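Local coordinates for protein 11R-lipoxygenase (PDB 3VF1) that probably oxygenates polyunsaturated fatty acids with a non-heme iron, as in other lipoxygenases, and depends on calcium for its activity, at residues Arg154-Glu157 with Val158-Lys162; Val255-Gly258 with Ser259-Asn263; Arg293-Thr296 with Leu297-Met301; Lys523-Glu526 with Ile527-Ile531. One frame throughout, in Å; residues are numbered along the deposited sequence.

Interaction 1: Arg154-Glu157 with Val158-Lys162; sequences RTKE and VSENK
Arg154 O accepts from Val158 N in a straight but long bond of 3.3 Å, and the CG2 methyl of Val158 rests against the same oxygen. The guanidinium of Arg154 finds its partners elsewhere, with NE in a salt bridge to Glu526. One residue on, Thr155 O takes Ser159 N at 3.2 Å. Lys156 carries the side-chain contact: its chain runs extended to CE and bends at the last torsion (chi4 60°), which brings NZ to 2.9 Å from Glu160 OE2. This i to i+4 salt bridge reaches OE2 from above the carboxylate plane, 40° out of it, while Lys156 O accepts Glu160 N at 2.8 Å. Glu157 lies alongside Asn161, its CG 4.0 Å from Asn161 ND2, and its carboxylate goes to Ser413 and Tyr134. Were Glu160 shortened to an alanine, the Lys156 ammonium would probably lose its mate in this turn and its chain be set free to swing. Along one flank of helix 148-164, Lys156 and Glu160 thus probably offset each other's charge, whereas Arg154 pairs with Glu526 and Glu157 is hydrogen-bonded to hydroxyl groups elsewhere in the chain.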
loop_
_atom_site.group_PDB
_atom_site.type_symbol
_atom_site.label_atom_id
_atom_site.label_comp_id
_atom_site.label_asym_id
_atom_site.label_seq_id
_atom_site.Cartn_x
_atom_site.Cartn_y
_atom_site.Cartn_z
ATOM N N ARG A 154 18.075 -10.356 -22.819
ATOM C CA ARG A 154 17.716 -9.457 -21.726
ATOM C C ARG A 154 17.802 -7.993 -22.136
ATOM O O ARG A 154 17.079 -7.151 -21.605
ATOM C CB ARG A 154 18.605 -9.718 -20.507
ATOM C CG ARG A 154 20.075 -9.402 -20.715
ATOM C CD ARG A 154 20.928 -10.086 -19.658
ATOM N NE ARG A 154 20.518 -9.716 -18.305
ATOM C CZ ARG A 154 20.697 -10.474 -17.226
ATOM N NH1 ARG A 154 21.276 -11.664 -17.321
ATOM N NH2 ARG A 154 20.284 -10.043 -16.043
ATOM N N THR A 155 18.682 -7.692 -23.083
ATOM C CA THR A 155 18.826 -6.331 -23.579
ATOM C C THR A 155 17.621 -5.958 -24.438
ATOM O O THR A 155 17.154 -4.819 -24.415
ATOM C CB THR A 155 20.108 -6.170 -24.412
ATOM O OG1 THR A 155 21.247 -6.526 -23.617
ATOM C CG2 THR A 155 20.262 -4.735 -24.893
ATOM N N LYS A 156 17.121 -6.930 -25.191
ATOM C CA LYS A 156 15.965 -6.722 -26.053
ATOM C C LYS A 156 14.684 -6.622 -25.230
ATOM O O LYS A 156 13.835 -5.772 -25.488
ATOM C CB LYS A 156 15.850 -7.868 -27.061
ATOM C CG LYS A 156 14.583 -7.841 -27.901
ATOM C CD LYS A 156 14.542 -9.015 -28.867
ATOM C CE LYS A 156 13.193 -9.124 -29.562
ATOM N NZ LYS A 156 12.861 -7.910 -30.361
ATOM N N GLU A 157 14.553 -7.500 -24.241
ATOM C CA GLU A 157 13.380 -7.518 -23.376
ATOM C C GLU A 157 13.170 -6.150 -22.737
ATOM O O GLU A 157 12.100 -5.550 -22.857
ATOM C CB GLU A 157 13.550 -8.576 -22.287
ATOM C CG GLU A 157 12.295 -8.847 -21.475
ATOM C CD GLU A 157 12.556 -9.757 -20.288
ATOM O OE1 GLU A 157 13.708 -9.783 -19.805
ATOM O OE2 GLU A 157 11.615 -10.446 -19.838
ATOM N N VAL A 158 14.204 -5.663 -22.059
ATOM C CA VAL A 158 14.153 -4.366 -21.397
ATOM C C VAL A 158 13.883 -3.244 -22.395
ATOM O O VAL A 158 13.175 -2.285 -22.085
ATOM C CB VAL A 158 15.472 -4.075 -20.656
ATOM C CG1 VAL A 158 15.522 -2.626 -20.191
ATOM C CG2 VAL A 158 15.636 -5.025 -19.478
ATOM N N SER A 159 14.449 -3.365 -23.591
ATOM C CA SER A 159 14.271 -2.353 -24.626
ATOM C C SER A 159 12.818 -2.305 -25.086
ATOM O O SER A 159 12.262 -1.229 -25.312
ATOM C CB SER A 159 15.191 -2.640 -25.814
ATOM O OG SER A 159 15.021 -1.672 -26.833
ATOM N N GLU A 160 12.206 -3.476 -25.221
ATOM C CA GLU A 160 10.806 -3.570 -25.612
ATOM C C GLU A 160 9.900 -2.987 -24.532
ATOM O O GLU A 160 8.962 -2.248 -24.830
ATOM C CB GLU A 160 10.423 -5.028 -25.873
ATOM C CG GLU A 160 11.042 -5.619 -27.131
ATOM C CD GLU A 160 10.725 -7.094 -27.297
ATOM O OE1 GLU A 160 10.432 -7.759 -26.279
ATOM O OE2 GLU A 160 10.763 -7.587 -28.445
ATOM N N ASN A 161 10.189 -3.321 -23.278
ATOM C CA ASN A 161 9.373 -2.870 -22.156
ATOM C C ASN A 161 9.372 -1.353 -21.985
ATOM O O ASN A 161 8.352 -0.768 -21.628
ATOM C CB ASN A 161 9.831 -3.540 -20.860
ATOM C CG ASN A 161 9.391 -4.989 -20.766
ATOM O OD1 ASN A 161 8.398 -5.391 -21.378
ATOM N ND2 ASN A 161 10.123 -5.783 -19.993
ATOM N N LYS A 162 10.510 -0.717 -22.240
ATOM C CA LYS A 162 10.607 0.736 -22.119
ATOM C C LYS A 162 9.584 1.441 -23.002
ATOM O O LYS A 162 9.208 2.581 -22.739
ATOM C CB LYS A 162 12.012 1.224 -22.481
ATOM C CG LYS A 162 13.004 1.199 -21.332
ATOM C CD LYS A 162 14.201 2.094 -21.628
ATOM C CE LYS A 162 15.222 2.073 -20.502
ATOM N NZ LYS A 162 15.898 0.751 -20.377
#

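Interaction 2: Val255-Gly258 with Ser259-Asn263; sequences VWFG and SQFLN
Ser259 OG donates to Trp256 O at 2.7 Å, the shortest polar bond across this turn. The hydroxyl reaches back because chi1 of 74° sets OG between its own backbone N and carbonyl carbon, and it meets the oxygen tilted from the carbonyl plane. Gln260 N makes a weak bond to the same Trp256 O and a better one to Phe257 O at 3.1 Å. Phe261 N then bonds to Gly258 O at 3.2 Å. The bonding therefore shifts from i to i+4, as in Ser259 N to Val255 O, to the i to i+3 pattern of a 3-10 turn, and helix 254-263 is kinked near Phe261. Around this backbone, the side chain of Gln260 folds back at its second torsion and lays its amide over one face of the Trp256 indole, the two planes 12° apart. Gln260 NE2 lies 3.5 Å from Trp256 CE2, offset toward the rim of the ring system. Asn591 bonds to both Trp256 NE1 and Gln260 OE1, which probably fixes the stacked pair in rotation. Farther round the helix, Phe257 and Phe261 meet obliquely, with Phe257 CE2 3.6 Å from Phe261 CE1 and their planes at 58°. Helix 369-410 packs on these rings through Arg380, which makes a cation-pi contact with Phe261, while Phe336 meets Phe261 edge-to-face.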
loop_
_atom_site.group_PDB
_atom_site.type_symbol
_atom_site.label_atom_id
_atom_site.label_comp_id
_atom_site.label_asym_id
_atom_site.label_seq_id
_atom_site.Cartn_x
_atom_site.Cartn_y
_atom_site.Cartn_z
ATOM N N VAL A 255 -9.264 7.274 27.021
ATOM C CA VAL A 255 -8.234 6.253 26.885
ATOM C C VAL A 255 -8.281 5.640 25.489
ATOM O O VAL A 255 -7.246 5.456 24.846
ATOM C CB VAL A 255 -8.389 5.146 27.940
ATOM C CG1 VAL A 255 -7.493 3.957 27.608
ATOM C CG2 VAL A 255 -8.066 5.689 29.323
ATOM N N TRP A 256 -9.485 5.328 25.024
ATOM C CA TRP A 256 -9.665 4.816 23.672
ATOM C C TRP A 256 -9.228 5.864 22.659
ATOM O O TRP A 256 -8.536 5.556 21.692
ATOM C CB TRP A 256 -11.127 4.438 23.429
ATOM C CG TRP A 256 -11.434 4.171 21.989
ATOM C CD1 TRP A 256 -11.767 5.092 21.041
ATOM C CD2 TRP A 256 -11.430 2.899 21.329
ATOM N NE1 TRP A 256 -11.974 4.473 19.832
ATOM C CE2 TRP A 256 -11.774 3.126 19.983
ATOM C CE3 TRP A 256 -11.170 1.589 21.747
ATOM C CZ2 TRP A 256 -11.864 2.094 19.048
ATOM C CZ3 TRP A 256 -11.262 0.565 20.818
ATOM C CH2 TRP A 256 -11.605 0.824 19.486
ATOM N N PHE A 257 -9.632 7.108 22.897
ATOM C CA PHE A 257 -9.304 8.218 22.009
ATOM C C PHE A 257 -7.800 8.310 21.780
ATOM O O PHE A 257 -7.336 8.341 20.643
ATOM C CB PHE A 257 -9.816 9.529 22.604
ATOM C CG PHE A 257 -9.606 10.722 21.719
ATOM C CD1 PHE A 257 -10.530 11.041 20.738
ATOM C CD2 PHE A 257 -8.494 11.532 21.872
ATOM C CE1 PHE A 257 -10.345 12.137 19.921
ATOM C CE2 PHE A 257 -8.302 12.633 21.056
ATOM C CZ PHE A 257 -9.229 12.936 20.080
ATOM N N GLY A 258 -7.045 8.354 22.871
ATOM C CA GLY A 258 -5.599 8.426 22.793
ATOM C C GLY A 258 -5.015 7.263 22.016
ATOM O O GLY A 258 -4.102 7.442 21.209
ATOM N N SER A 259 -5.550 6.068 22.251
ATOM C CA SER A 259 -5.016 4.860 21.630
ATOM C C SER A 259 -5.256 4.832 20.121
ATOM O O SER A 259 -4.597 4.086 19.405
ATOM C CB SER A 259 -5.613 3.610 22.284
ATOM O OG SER A 259 -6.957 3.399 21.889
ATOM N N GLN A 260 -6.194 5.642 19.640
ATOM C CA GLN A 260 -6.496 5.688 18.211
ATOM C C GLN A 260 -5.379 6.356 17.414
ATOM O O GLN A 260 -5.296 6.193 16.196
ATOM C CB GLN A 260 -7.819 6.413 17.956
ATOM C CG GLN A 260 -9.044 5.651 18.428
ATOM C CD GLN A 260 -9.105 4.246 17.863
ATOM O OE1 GLN A 260 -9.596 4.030 16.754
ATOM N NE2 GLN A 260 -8.598 3.280 18.622
ATOM N N PHE A 261 -4.524 7.108 18.099
ATOM C CA PHE A 261 -3.390 7.757 17.449
ATOM C C PHE A 261 -2.185 6.824 17.412
ATOM O O PHE A 261 -1.170 7.131 16.790
ATOM C CB PHE A 261 -3.034 9.060 18.170
ATOM C CG PHE A 261 -4.055 10.146 17.991
ATOM C CD1 PHE A 261 -5.201 10.176 18.771
ATOM C CD2 PHE A 261 -3.873 11.134 17.040
ATOM C CE1 PHE A 261 -6.144 11.173 18.604
ATOM C CE2 PHE A 261 -4.813 12.134 16.869
ATOM C CZ PHE A 261 -5.949 12.153 17.653
ATOM N N LEU A 262 -2.308 5.680 18.080
ATOM C CA LEU A 262 -1.251 4.678 18.100
ATOM C C LEU A 262 -1.669 3.420 17.344
ATOM O O LEU A 262 -0.893 2.861 16.576
ATOM C CB LEU A 262 -0.911 4.294 19.541
ATOM C CG LEU A 262 -0.380 5.392 20.460
ATOM C CD1 LEU A 262 -0.137 4.824 21.848
ATOM C CD2 LEU A 262 0.891 6.005 19.899
ATOM N N ASN A 263 -2.903 2.981 17.569
ATOM C CA ASN A 263 -3.358 1.690 17.071
ATOM C C ASN A 263 -4.597 1.808 16.193
ATOM O O ASN A 263 -5.353 0.849 16.038
ATOM C CB ASN A 263 -3.639 0.757 18.248
ATOM C CG ASN A 263 -2.448 0.623 19.178
ATOM O OD1 ASN A 263 -1.306 0.505 18.730
ATOM N ND2 ASN A 263 -2.706 0.652 20.482
#

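Interaction 3: Arg293-Thr296 with Leu297-Met301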
loop_
_atom_site.group_PDB
_atom_site.type_symbol
_atom_site.label_atom_id
_atom_site.label_comp_id
_atom_site.label_asym_id
_atom_site.label_seq_id
_atom_site.Cartn_x
_atom_site.Cartn_y
_atom_site.Cartn_z
ATOM N N ARG A 293 -0.357 12.798 40.674
ATOM C CA ARG A 293 -0.139 13.580 41.882
ATOM C C ARG A 293 1.355 13.824 42.053
ATOM O O ARG A 293 2.153 12.891 41.986
ATOM C CB ARG A 293 -0.685 12.846 43.105
ATOM C CG ARG A 293 -2.197 12.886 43.233
ATOM C CD ARG A 293 -2.664 12.118 44.459
ATOM N NE ARG A 293 -4.072 12.357 44.761
ATOM C CZ ARG A 293 -5.087 11.676 44.237
ATOM N NH1 ARG A 293 -4.867 10.697 43.368
ATOM N NH2 ARG A 293 -6.333 11.978 44.580
ATOM N N GLY A 294 1.725 15.081 42.266
ATOM C CA GLY A 294 3.119 15.439 42.457
ATOM C C GLY A 294 3.815 15.826 41.167
ATOM O O GLY A 294 5.014 16.097 41.165
ATOM N N TYR A 295 3.064 15.857 40.068
ATOM C CA TYR A 295 3.627 16.215 38.772
ATOM C C TYR A 295 3.074 17.531 38.243
ATOM O O TYR A 295 1.880 17.803 38.341
ATOM C CB TYR A 295 3.361 15.111 37.747
ATOM C CG TYR A 295 4.392 14.009 37.755
ATOM C CD1 TYR A 295 4.462 13.105 38.803
ATOM C CD2 TYR A 295 5.294 13.871 36.710
ATOM C CE1 TYR A 295 5.404 12.096 38.813
ATOM C CE2 TYR A 295 6.239 12.864 36.711
ATOM C CZ TYR A 295 6.289 11.979 37.764
ATOM O OH TYR A 295 7.230 10.976 37.771
ATOM N N THR A 296 3.964 18.341 37.682
ATOM C CA THR A 296 3.573 19.536 36.953
ATOM C C THR A 296 3.811 19.276 35.473
ATOM O O THR A 296 4.533 18.347 35.112
ATOM C CB THR A 296 4.396 20.760 37.391
ATOM O OG1 THR A 296 5.791 20.498 37.193
ATOM C CG2 THR A 296 4.147 21.076 38.859
ATOM N N LEU A 297 3.204 20.093 34.620
ATOM C CA LEU A 297 3.389 19.956 33.183
ATOM C C LEU A 297 4.875 19.949 32.841
ATOM O O LEU A 297 5.323 19.181 31.990
ATOM C CB LEU A 297 2.692 21.099 32.448
ATOM C CG LEU A 297 2.771 21.055 30.923
ATOM C CD1 LEU A 297 2.258 19.725 30.397
ATOM C CD2 LEU A 297 1.989 22.210 30.321
ATOM N N GLU A 298 5.635 20.798 33.527
ATOM C CA GLU A 298 7.065 20.935 33.268
ATOM C C GLU A 298 7.807 19.650 33.621
ATOM O O GLU A 298 8.652 19.185 32.859
ATOM C CB GLU A 298 7.648 22.108 34.064
ATOM C CG GLU A 298 7.166 23.485 33.609
ATOM C CD GLU A 298 5.739 23.794 34.042
ATOM O OE1 GLU A 298 5.166 23.016 34.836
ATOM O OE2 GLU A 298 5.191 24.820 33.586
ATOM N N LYS A 299 7.486 19.081 34.777
ATOM C CA LYS A 299 8.129 17.853 35.231
ATOM C C LYS A 299 7.786 16.692 34.304
ATOM O O LYS A 299 8.633 15.856 33.999
ATOM C CB LYS A 299 7.697 17.522 36.661
ATOM C CG LYS A 299 8.351 16.275 37.238
ATOM C CD LYS A 299 7.910 16.029 38.672
ATOM C CE LYS A 299 8.514 14.748 39.227
ATOM N NZ LYS A 299 8.081 14.475 40.627
ATOM N N ALA A 300 6.536 16.647 33.862
ATOM C CA ALA A 300 6.081 15.592 32.965
ATOM C C ALA A 300 6.890 15.585 31.672
ATOM O O ALA A 300 7.242 14.526 31.161
ATOM C CB ALA A 300 4.601 15.762 32.659
ATOM N N MET A 301 7.184 16.769 31.146
ATOM C CA MET A 301 7.942 16.881 29.902
ATOM C C MET A 301 9.389 16.438 30.089
ATOM O O MET A 301 9.937 15.730 29.246
ATOM C CB MET A 301 7.890 18.312 29.363
ATOM C CG MET A 301 6.583 18.653 28.662
ATOM S SD MET A 301 6.661 20.176 27.702
ATOM C CE MET A 301 6.805 21.392 29.014
#
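Leu297 opens the helix directly after Thr296, with its CB lying against the carbonyl carbon of that residue and its N bonded to Asn284 OD1. Glu298 folds back at chi2 (75°), which carries OE1 to 3.5 Å from Thr296 CB, so that its chain slants across that of the threonine. Lys299 makes the most varied contact. Its N donates to Thr296 OG1 at 3.3 Å, nearly straight at 160°, the N-cap bond that satisfies an amide of the first helical turn. Its side chain, fully extended from chi1 onward, runs back across the Tyr295 ring at about a right angle. CE lies over one face, 3.9 Å from the Tyr295 ring centroid, as a CH-pi contact, and NZ follows at 4.2 Å from that centroid, 19° off the normal, as a cation-pi interaction. Tyr295 OH bonds to Glu303 OE1, which probably helps to hold the ring in place. Ala300 N closes the first turn by bonding to Thr296 O at 2.9 Å. The short helix 297-302 follows the loop after helix 284-287 and leads into strand 306-310, packing Leu297, Ala300 and Met301 against Ile306 of that strand, while Leu297 also touches Leu276 and Val282 and Tyr295 leans on Leu305.

Interaction 4: Lys523-Glu526 with Ile527-Ile531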
loop_
_atom_site.group_PDB
_atom_site.type_symbol
_atom_site.label_atom_id
_atom_site.label_comp_id
_atom_site.label_asym_id
_atom_site.label_seq_id
_atom_site.Cartn_x
_atom_site.Cartn_y
_atom_site.Cartn_z
ATOM N N LYS A 523 28.945 -3.417 -10.393
ATOM C CA LYS A 523 29.090 -3.838 -11.784
ATOM C C LYS A 523 27.813 -4.429 -12.384
ATOM O O LYS A 523 27.814 -4.883 -13.527
ATOM C CB LYS A 523 30.250 -4.829 -11.908
ATOM C CG LYS A 523 31.616 -4.172 -11.780
ATOM C CD LYS A 523 32.744 -5.191 -11.723
ATOM C CE LYS A 523 34.101 -4.518 -11.887
ATOM N NZ LYS A 523 34.295 -3.372 -10.950
ATOM N N ASP A 524 26.724 -4.407 -11.620
ATOM C CA ASP A 524 25.428 -4.831 -12.133
ATOM C C ASP A 524 24.786 -3.639 -12.828
ATOM O O ASP A 524 24.039 -2.883 -12.216
ATOM C CB ASP A 524 24.523 -5.337 -11.004
ATOM C CG ASP A 524 23.136 -5.715 -11.492
ATOM O OD1 ASP A 524 22.762 -5.314 -12.616
ATOM O OD2 ASP A 524 22.413 -6.409 -10.747
ATOM N N ASN A 525 25.084 -3.477 -14.112
ATOM C CA ASN A 525 24.606 -2.324 -14.868
ATOM C C ASN A 525 23.087 -2.173 -14.831
ATOM O O ASN A 525 22.564 -1.069 -14.989
ATOM C CB ASN A 525 25.082 -2.419 -16.319
ATOM C CG ASN A 525 24.586 -3.673 -17.015
ATOM O OD1 ASN A 525 24.998 -4.785 -16.685
ATOM N ND2 ASN A 525 23.701 -3.498 -17.989
ATOM N N GLU A 526 22.380 -3.278 -14.619
ATOM C CA GLU A 526 20.922 -3.270 -14.683
ATOM C C GLU A 526 20.265 -2.696 -13.424
ATOM O O GLU A 526 19.267 -1.983 -13.515
ATOM C CB GLU A 526 20.398 -4.678 -14.978
ATOM C CG GLU A 526 20.666 -5.121 -16.408
ATOM C CD GLU A 526 20.288 -6.565 -16.669
ATOM O OE1 GLU A 526 19.975 -7.291 -15.702
ATOM O OE2 GLU A 526 20.305 -6.976 -17.848
ATOM N N ILE A 527 20.821 -2.999 -12.255
ATOM C CA ILE A 527 20.297 -2.439 -11.014
ATOM C C ILE A 527 20.663 -0.963 -10.924
ATOM O O ILE A 527 19.952 -0.172 -10.302
ATOM C CB ILE A 527 20.834 -3.177 -9.767
ATOM C CG1 ILE A 527 19.912 -2.944 -8.566
ATOM C CG2 ILE A 527 22.249 -2.726 -9.437
ATOM C CD1 ILE A 527 18.546 -3.590 -8.702
ATOM N N GLN A 528 21.776 -0.595 -11.553
ATOM C CA GLN A 528 22.221 0.792 -11.571
ATOM C C GLN A 528 21.310 1.632 -12.460
ATOM O O GLN A 528 21.071 2.807 -12.183
ATOM C CB GLN A 528 23.669 0.883 -12.056
ATOM C CG GLN A 528 24.649 0.076 -11.216
ATOM C CD GLN A 528 24.720 0.546 -9.776
ATOM O OE1 GLN A 528 24.377 1.684 -9.466
ATOM N NE2 GLN A 528 25.163 -0.335 -8.889
ATOM N N ASP A 529 20.805 1.027 -13.531
ATOM C CA ASP A 529 19.826 1.686 -14.386
ATOM C C ASP A 529 18.529 1.866 -13.608
ATOM O O ASP A 529 17.878 2.907 -13.692
ATOM C CB ASP A 529 19.560 0.857 -15.647
ATOM C CG ASP A 529 20.769 0.774 -16.559
ATOM O OD1 ASP A 529 21.602 1.705 -16.529
ATOM O OD2 ASP A 529 20.884 -0.219 -17.308
ATOM N N TRP A 530 18.170 0.837 -12.851
ATOM C CA TRP A 530 16.958 0.850 -12.044
ATOM C C TRP A 530 16.959 2.012 -11.056
ATOM O O TRP A 530 16.042 2.834 -11.054
ATOM C CB TRP A 530 16.823 -0.477 -11.293
ATOM C CG TRP A 530 15.561 -0.599 -10.503
ATOM C CD1 TRP A 530 14.293 -0.668 -10.995
ATOM C CD2 TRP A 530 15.443 -0.681 -9.077
ATOM N NE1 TRP A 530 13.391 -0.784 -9.968
ATOM C CE2 TRP A 530 14.073 -0.795 -8.778
ATOM C CE3 TRP A 530 16.364 -0.670 -8.024
ATOM C CZ2 TRP A 530 13.598 -0.893 -7.473
ATOM C CZ3 TRP A 530 15.891 -0.769 -6.728
ATOM C CH2 TRP A 530 14.521 -0.878 -6.464
ATOM N N ILE A 531 17.991 2.086 -10.221
ATOM C CA ILE A 531 18.043 3.102 -9.173
ATOM C C ILE A 531 18.271 4.498 -9.749
ATOM O O ILE A 531 17.831 5.490 -9.171
ATOM C CB ILE A 531 19.138 2.791 -8.127
ATOM C CG1 ILE A 531 18.968 3.682 -6.893
ATOM C CG2 ILE A 531 20.527 2.975 -8.723
ATOM C CD1 ILE A 531 17.653 3.484 -6.162
#
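Two amides at the start of helix 525-538 grip Asp524 OD1: Ile527 N at 3.0 Å, in a fairly straight bond, and Glu526 N in a weak one. This is an N-cap by aspartate, and the position of CG anti to the backbone N (chi1 177°) turns the carboxylate back over the first turn. Ile527 N meets OD1 from well above the carboxylate plane, 66° out of it, while OD2 is held by Tyr515 and His415. Asp524 O accepts Gln528 N at 3.3 Å, and the Ile527 CG2 methyl lies 3.3 Å from the same oxygen, its chain crossing that of Asp524 at about a right angle. With a leucine in place of Asp524, the amides of Glu526 and Ile527 are likely to lose their cap, and Tyr515 and His415 a shared partner. One residue on, Asp529 N bonds to Asn525 O at 3.1 Å, and the carboxylate of Asp529 forms a salt bridge with Arg532. Beyond the cap, Ile527 and Trp530 pack between helices 416-425 and 557-579, touching Val417, Leu421, Leu560 and Leu564, while Asp529 and Trp530 reach helix 369-410.

In the fold
Interactions 1 and 4 lie about 14 Å apart, centre to centre, on one side of the chain's centre, joined by the salt bridge of Arg154 with Glu526; both also touch the loop at Pro412 and helix 369-410. Interactions 2 and 3 are about 22 Å apart, centre to centre, well away from that pair. Interaction 2 is the most buried and relies on aromatic and amide stacking, also against helix 369-410. Interaction 3, the farthest from the centre, puts lysine over tyrosine at the surface. Interactions 3 and 4 both start helices, one capped by threonine and the other by aspartate, whereas 1 is mid-helix, with one exposed salt bridge.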